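Local atomic coordinates of BB_2cx5_001 (Thermus thermophilus, PDB entry 3RI0), a protein that probably serves as a designed scaffold for presenting a grafted linear HIV epitope, built on a Thermus thermophilus protein of the aminoacyl-tRNA editing domain family. Residues L51-S56 and L70-A75; T95-A98 and V102-V105. The protein carries 6 engineered substitutions. One frame throughout, in Å; residues are numbered along the deposited sequence.

Contact 1: residues L51-S56 and L70-A75; sequences LAYGGS and LDLGKA. Engineered in segment 51-56: Ala52 (natural residue Val), Tyr53 (natural residue Phe), Gly54 (natural residue Val), Ser56 (natural residue Glu).
Leu72 lays its CD2 methyl over one face of the Tyr53 ring, 4.0 Å from the ring centroid and 21° off the normal, a CH-pi contact offset toward the rim on the side of CE1 and CZ. The two side chains cross at about a right angle. Tyr53, an engineered residue where the natural protein has Phe, has CG anti to its own carbonyl carbon (chi1 -75°), which carries the ring out from strand 47-54 toward the start of helix 72-79. The Leu70 side chain runs against that of Tyr53 from the opposite direction, its CD2 3.6 Å from Tyr53 CE2 and oblique to the ring. The tyrosine therefore meets two leucine methyls at neighbouring parts of one ring. Two residues earlier in the strand, Leu51 slides past Leu70 in the opposite sense, with Leu51 CD1 4.2 Å from Leu70 CB.

Between the two leucines of 70-75 sits Asp71, the N-cap of helix 72-79. Its OD1 accepts from Lys74 N at 3.2 Å, with the N-H coming from well above the carboxylate plane, and more weakly from Gly73 N. This cap defines the helix start where Leu72 projects, while Lys74 NZ forms a salt bridge with Asp153. Tyr53 also touches Phe62 of strand 59-65, which pairs antiparallel with its own strand. No hydrogen bond joins 51-56 to 70-75, and the contact lies near the surface; the direct contact between them is therefore apolar, a methyl over a ring and aliphatic carbons in van der Waals contact.

Contact 2: residues T95-A98 and V102-V105; sequences TGFA and VPPV
With CG anti to its carbonyl carbon (chi1 -60°), Phe97 turns its ring toward Pro103, whose methylenes lie over the face. Pro103 CG stands 3.6 Å from the ring centroid, 20° off the normal, while CD of the same proline lies 3.4 Å from Phe97 CD1. Two adjacent methylene carbons thus cover one face of the ring, displaced toward its CD1-CE1 side, in a CH-pi arrangement. Next to this pair, Val102 carries CG1 anti to its backbone N, where it meets Thr95 CG2 at 4.0 Å; these two side chains cross at about a right angle.

Residues 95-98 form the exit from helix 88-95: Gly96 leaves helical geometry with positive phi, and Thr95 OG1 accepts from Phe97 N at 3.1 Å, forming an ST turn at the point where the chain leaves the helix. The same hydroxyl also has a hydrogen bond with Val91 O, one turn back in the helix. Beyond the turn the chain doubles back, the two segments running 151° apart, and Phe97 CB comes to 4.4 Å from Val102 CA. Helix 4-15 adds to the apolar surroundings, its Val9 touching both Phe97 and Pro103. Val102 also touches Ser50 of strand 47-54, and Pro103 O is hydrogen-bonded to His107 NE2.

Overall arrangement
Contacts 1 and 2 follow one another along the chain, 51-56 with 70-75 closing before 95-98 with 102-105 opens, and both belong to the part of the chain assigned to the aminoacyl-tRNA editing domain family. Their centres are about 17 Å apart and their nearest atoms about 5 Å, without touching. Strand 47-54 of the mixed sheet links them: its later part takes part in contact 1, whereas its Ser50 lies beside the loop of contact 2. One contact is near the surface, the other buried, folding the loop after helix 88-95 back on itself. The strand carrying engineered residues 52-54 thus packs on the start of helix 72-79 through Tyr53 and, through Ser50, against the buried loop.

Contact 1: residues L51-S56 and L70-A75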
ATOM      1  N   LEU A  51       3.766  -0.009   3.252  1.00 18.95           N
ATOM      2  CA  LEU A  51       4.591   0.060   4.456  1.00 20.19           C
ATOM      3  C   LEU A  51       5.003   1.479   4.869  1.00 21.12           C
ATOM      4  O   LEU A  51       5.635   2.206   4.103  1.00 21.60           O
ATOM      5  CB  LEU A  51       5.839  -0.813   4.260  1.00 19.31           C
ATOM      6  CG  LEU A  51       5.593  -2.245   3.771  1.00 20.35           C
ATOM      7  CD1 LEU A  51       6.903  -2.964   3.524  1.00 18.01           C
ATOM      8  CD2 LEU A  51       4.770  -2.995   4.804  1.00 19.19           C
ATOM      9  N   ALA A  52       4.663   1.861   6.096  1.00 22.01           N
ATOM     10  CA  ALA A  52       5.003   3.186   6.603  1.00 22.66           C
ATOM     11  C   ALA A  52       6.148   3.151   7.627  1.00 23.08           C
ATOM     12  O   ALA A  52       6.134   2.335   8.551  1.00 22.44           O
ATOM     13  CB  ALA A  52       3.779   3.821   7.217  1.00 19.94           C
ATOM     14  N   TYR A  53       7.128   4.038   7.458  1.00 21.91           N
ATOM     15  CA  TYR A  53       8.278   4.118   8.359  1.00 23.70           C
ATOM     16  C   TYR A  53       8.519   5.544   8.825  1.00 24.94           C
ATOM     17  O   TYR A  53       8.093   6.498   8.186  1.00 26.31           O
ATOM     18  CB  TYR A  53       9.531   3.598   7.664  1.00 23.04           C
ATOM     19  CG  TYR A  53       9.563   2.095   7.538  1.00 22.74           C
ATOM     20  CD1 TYR A  53      10.159   1.306   8.521  1.00 22.90           C
ATOM     21  CD2 TYR A  53       8.954   1.459   6.459  1.00 22.84           C
ATOM     22  CE1 TYR A  53      10.144  -0.090   8.434  1.00 23.32           C
ATOM     23  CE2 TYR A  53       8.930   0.070   6.362  1.00 23.74           C
ATOM     24  CZ  TYR A  53       9.528  -0.696   7.354  1.00 24.21           C
ATOM     25  OH  TYR A  53       9.519  -2.067   7.261  1.00 27.04           O
ATOM     26  N   GLY A  54       9.205   5.685   9.950  1.00 25.53           N
ATOM     27  CA  GLY A  54       9.475   7.011  10.472  1.00 29.21           C
ATOM     28  C   GLY A  54      10.936   7.408  10.432  1.00 31.40           C
ATOM     29  O   GLY A  54      11.827   6.558  10.460  1.00 30.58           O
ATOM     30  N   GLY A  55      11.179   8.712  10.367  1.00 34.53           N
ATOM     31  CA  GLY A  55      12.537   9.230  10.338  1.00 37.06           C
ATOM     32  C   GLY A  55      12.568  10.550  11.079  1.00 39.19           C
ATOM     33  O   GLY A  55      11.512  11.119  11.367  1.00 39.83           O
ATOM     34  N   SER A  56      13.757  11.049  11.395  1.00 39.80           N
ATOM     35  CA  SER A  56      13.837  12.317  12.107  1.00 41.10           C
ATOM     36  C   SER A  56      13.220  13.421  11.253  1.00 42.09           C
ATOM     37  O   SER A  56      12.675  14.394  11.777  1.00 43.07           O
ATOM     38  CB  SER A  56      15.293  12.660  12.474  1.00 39.63           C
ATOM     39  OG  SER A  56      16.084  12.877  11.329  1.00 38.38           O
ATOM     40  N   LEU A  70      11.044  -5.367   1.848  1.00 30.34           N
ATOM     41  CA  LEU A  70      11.740  -4.091   1.784  1.00 29.83           C
ATOM     42  C   LEU A  70      13.179  -4.072   2.290  1.00 29.05           C
ATOM     43  O   LEU A  70      13.454  -4.454   3.426  1.00 27.76           O
ATOM     44  CB  LEU A  70      10.950  -3.034   2.548  1.00 30.36           C
ATOM     45  CG  LEU A  70      11.581  -1.640   2.519  1.00 29.75           C
ATOM     46  CD1 LEU A  70      11.572  -1.094   1.086  1.00 28.33           C
ATOM     47  CD2 LEU A  70      10.811  -0.719   3.442  1.00 30.34           C
ATOM     48  N   ASP A  71      14.092  -3.615   1.441  1.00 28.81           N
ATOM     49  CA  ASP A  71      15.486  -3.509   1.837  1.00 28.54           C
ATOM     50  C   ASP A  71      15.599  -2.148   2.512  1.00 28.74           C
ATOM     51  O   ASP A  71      15.650  -1.118   1.840  1.00 27.18           O
ATOM     52  CB  ASP A  71      16.406  -3.554   0.619  1.00 28.06           C
ATOM     53  CG  ASP A  71      17.879  -3.532   1.004  1.00 29.13           C
ATOM     54  OD1 ASP A  71      18.226  -2.773   1.931  1.00 26.14           O
ATOM     55  OD2 ASP A  71      18.680  -4.266   0.375  1.00 29.01           O
ATOM     56  N   LEU A  72      15.609  -2.142   3.839  1.00 30.21           N
ATOM     57  CA  LEU A  72      15.701  -0.892   4.586  1.00 31.19           C
ATOM     58  C   LEU A  72      16.976  -0.114   4.285  1.00 31.46           C
ATOM     59  O   LEU A  72      17.044   1.094   4.524  1.00 30.72           O
ATOM     60  CB  LEU A  72      15.593  -1.166   6.086  1.00 32.76           C
ATOM     61  CG  LEU A  72      14.187  -1.545   6.544  1.00 32.82           C
ATOM     62  CD1 LEU A  72      14.221  -1.926   8.007  1.00 34.05           C
ATOM     63  CD2 LEU A  72      13.239  -0.380   6.304  1.00 31.50           C
ATOM     64  N   GLY A  73      17.981  -0.806   3.758  1.00 30.84           N
ATOM     65  CA  GLY A  73      19.225  -0.139   3.420  1.00 30.29           C
ATOM     66  C   GLY A  73      19.014   0.823   2.268  1.00 31.10           C
ATOM     67  O   GLY A  73      19.399   1.989   2.350  1.00 31.70           O
ATOM     68  N   LYS A  74      18.385   0.338   1.197  1.00 30.57           N
ATOM     69  CA  LYS A  74      18.119   1.155   0.013  1.00 29.86           C
ATOM     70  C   LYS A  74      17.080   2.228   0.323  1.00 29.60           C
ATOM     71  O   LYS A  74      17.164   3.360  -0.154  1.00 29.27           O
ATOM     72  CB  LYS A  74      17.588   0.292  -1.125  1.00 30.50           C
ATOM     73  CG  LYS A  74      18.360  -0.986  -1.392  1.00 30.90           C
ATOM     74  CD  LYS A  74      17.691  -1.764  -2.509  1.00 30.99           C
ATOM     75  CE  LYS A  74      18.485  -2.998  -2.913  1.00 31.82           C
ATOM     76  NZ  LYS A  74      17.972  -3.564  -4.200  1.00 29.98           N
ATOM     77  N   ALA A  75      16.086   1.857   1.119  1.00 30.09           N
ATOM     78  CA  ALA A  75      15.027   2.782   1.487  1.00 29.69           C
ATOM     79  C   ALA A  75      15.599   4.003   2.201  1.00 29.79           C
ATOM     80  O   ALA A  75      15.132   5.120   1.993  1.00 29.95           O
ATOM     81  CB  ALA A  75      14.010   2.078   2.376  1.00 30.35           C
TER

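Contact 2: residues T95-A98 and V102-V105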
ATOM      1  N   THR A  95      -1.797   7.218   9.002  1.00 14.94           N
ATOM      2  CA  THR A  95      -2.576   6.748   7.866  1.00 16.41           C
ATOM      3  C   THR A  95      -4.082   6.776   8.076  1.00 16.77           C
ATOM      4  O   THR A  95      -4.839   6.988   7.129  1.00 20.69           O
ATOM      5  CB  THR A  95      -2.163   5.310   7.476  1.00 15.21           C
ATOM      6  OG1 THR A  95      -2.655   4.384   8.450  1.00 16.28           O
ATOM      7  CG2 THR A  95      -0.668   5.191   7.441  1.00 12.93           C
ATOM      8  N   GLY A  96      -4.523   6.556   9.307  1.00 14.53           N
ATOM      9  CA  GLY A  96      -5.953   6.562   9.573  1.00 14.53           C
ATOM     10  C   GLY A  96      -6.505   5.162   9.464  1.00 14.26           C
ATOM     11  O   GLY A  96      -7.724   4.972   9.475  1.00 17.59           O
ATOM     12  N   PHE A  97      -5.600   4.186   9.348  1.00 13.94           N
ATOM     13  CA  PHE A  97      -5.977   2.777   9.262  1.00 14.07           C
ATOM     14  C   PHE A  97      -5.086   1.922  10.165  1.00 14.76           C
ATOM     15  O   PHE A  97      -4.013   2.366  10.580  1.00 15.79           O
ATOM     16  CB  PHE A  97      -5.882   2.277   7.818  1.00 13.50           C
ATOM     17  CG  PHE A  97      -6.764   3.019   6.867  1.00 12.32           C
ATOM     18  CD1 PHE A  97      -6.308   4.172   6.234  1.00 13.41           C
ATOM     19  CD2 PHE A  97      -8.052   2.574   6.612  1.00 13.31           C
ATOM     20  CE1 PHE A  97      -7.122   4.868   5.353  1.00 13.39           C
ATOM     21  CE2 PHE A  97      -8.878   3.264   5.730  1.00 15.39           C
ATOM     22  CZ  PHE A  97      -8.412   4.414   5.100  1.00 16.40           C
ATOM     23  N   ALA A  98      -5.524   0.700  10.465  1.00 13.06           N
ATOM     24  CA  ALA A  98      -4.749  -0.191  11.324  1.00 15.23           C
ATOM     25  C   ALA A  98      -3.717  -1.011  10.555  1.00 14.46           C
ATOM     26  O   ALA A  98      -3.987  -1.477   9.441  1.00 15.02           O
ATOM     27  CB  ALA A  98      -5.684  -1.125  12.083  1.00 13.97           C
ATOM     28  N   VAL A 102      -3.232  -1.205   5.829  1.00 13.44           N
ATOM     29  CA  VAL A 102      -2.966   0.131   5.293  1.00 14.58           C
ATOM     30  C   VAL A 102      -3.110   0.254   3.765  1.00 15.00           C
ATOM     31  O   VAL A 102      -2.451  -0.464   3.001  1.00 14.17           O
ATOM     32  CB  VAL A 102      -1.537   0.613   5.662  1.00 13.13           C
ATOM     33  CG1 VAL A 102      -1.299   2.014   5.092  1.00 12.67           C
ATOM     34  CG2 VAL A 102      -1.351   0.608   7.166  1.00 10.58           C
ATOM     35  N   PRO A 103      -3.989   1.164   3.305  1.00 14.40           N
ATOM     36  CA  PRO A 103      -4.213   1.394   1.873  1.00 14.51           C
ATOM     37  C   PRO A 103      -3.190   2.431   1.394  1.00 14.35           C
ATOM     38  O   PRO A 103      -2.580   3.113   2.209  1.00 15.80           O
ATOM     39  CB  PRO A 103      -5.630   1.934   1.845  1.00 13.66           C
ATOM     40  CG  PRO A 103      -5.665   2.779   3.099  1.00 13.41           C
ATOM     41  CD  PRO A 103      -5.005   1.863   4.117  1.00 14.78           C
ATOM     42  N   PRO A 104      -2.989   2.561   0.070  1.00 14.75           N
ATOM     43  CA  PRO A 104      -2.019   3.543  -0.437  1.00 13.80           C
ATOM     44  C   PRO A 104      -2.571   4.965  -0.596  1.00 15.25           C
ATOM     45  O   PRO A 104      -1.896   5.835  -1.149  1.00 18.12           O
ATOM     46  CB  PRO A 104      -1.592   2.935  -1.767  1.00 14.35           C
ATOM     47  CG  PRO A 104      -2.891   2.321  -2.260  1.00 13.52           C
ATOM     48  CD  PRO A 104      -3.455   1.664  -1.008  1.00 13.10           C
ATOM     49  N   VAL A 105      -3.793   5.197  -0.123  1.00 15.61           N
ATOM     50  CA  VAL A 105      -4.425   6.515  -0.213  1.00 16.68           C
ATOM     51  C   VAL A 105      -5.406   6.681   0.940  1.00 18.11           C
ATOM     52  O   VAL A 105      -5.655   5.728   1.682  1.00 19.65           O
ATOM     53  CB  VAL A 105      -5.221   6.693  -1.537  1.00 19.05           C
ATOM     54  CG1 VAL A 105      -4.255   6.764  -2.726  1.00 18.92           C
ATOM     55  CG2 VAL A 105      -6.223   5.555  -1.700  1.00 15.58           C
TER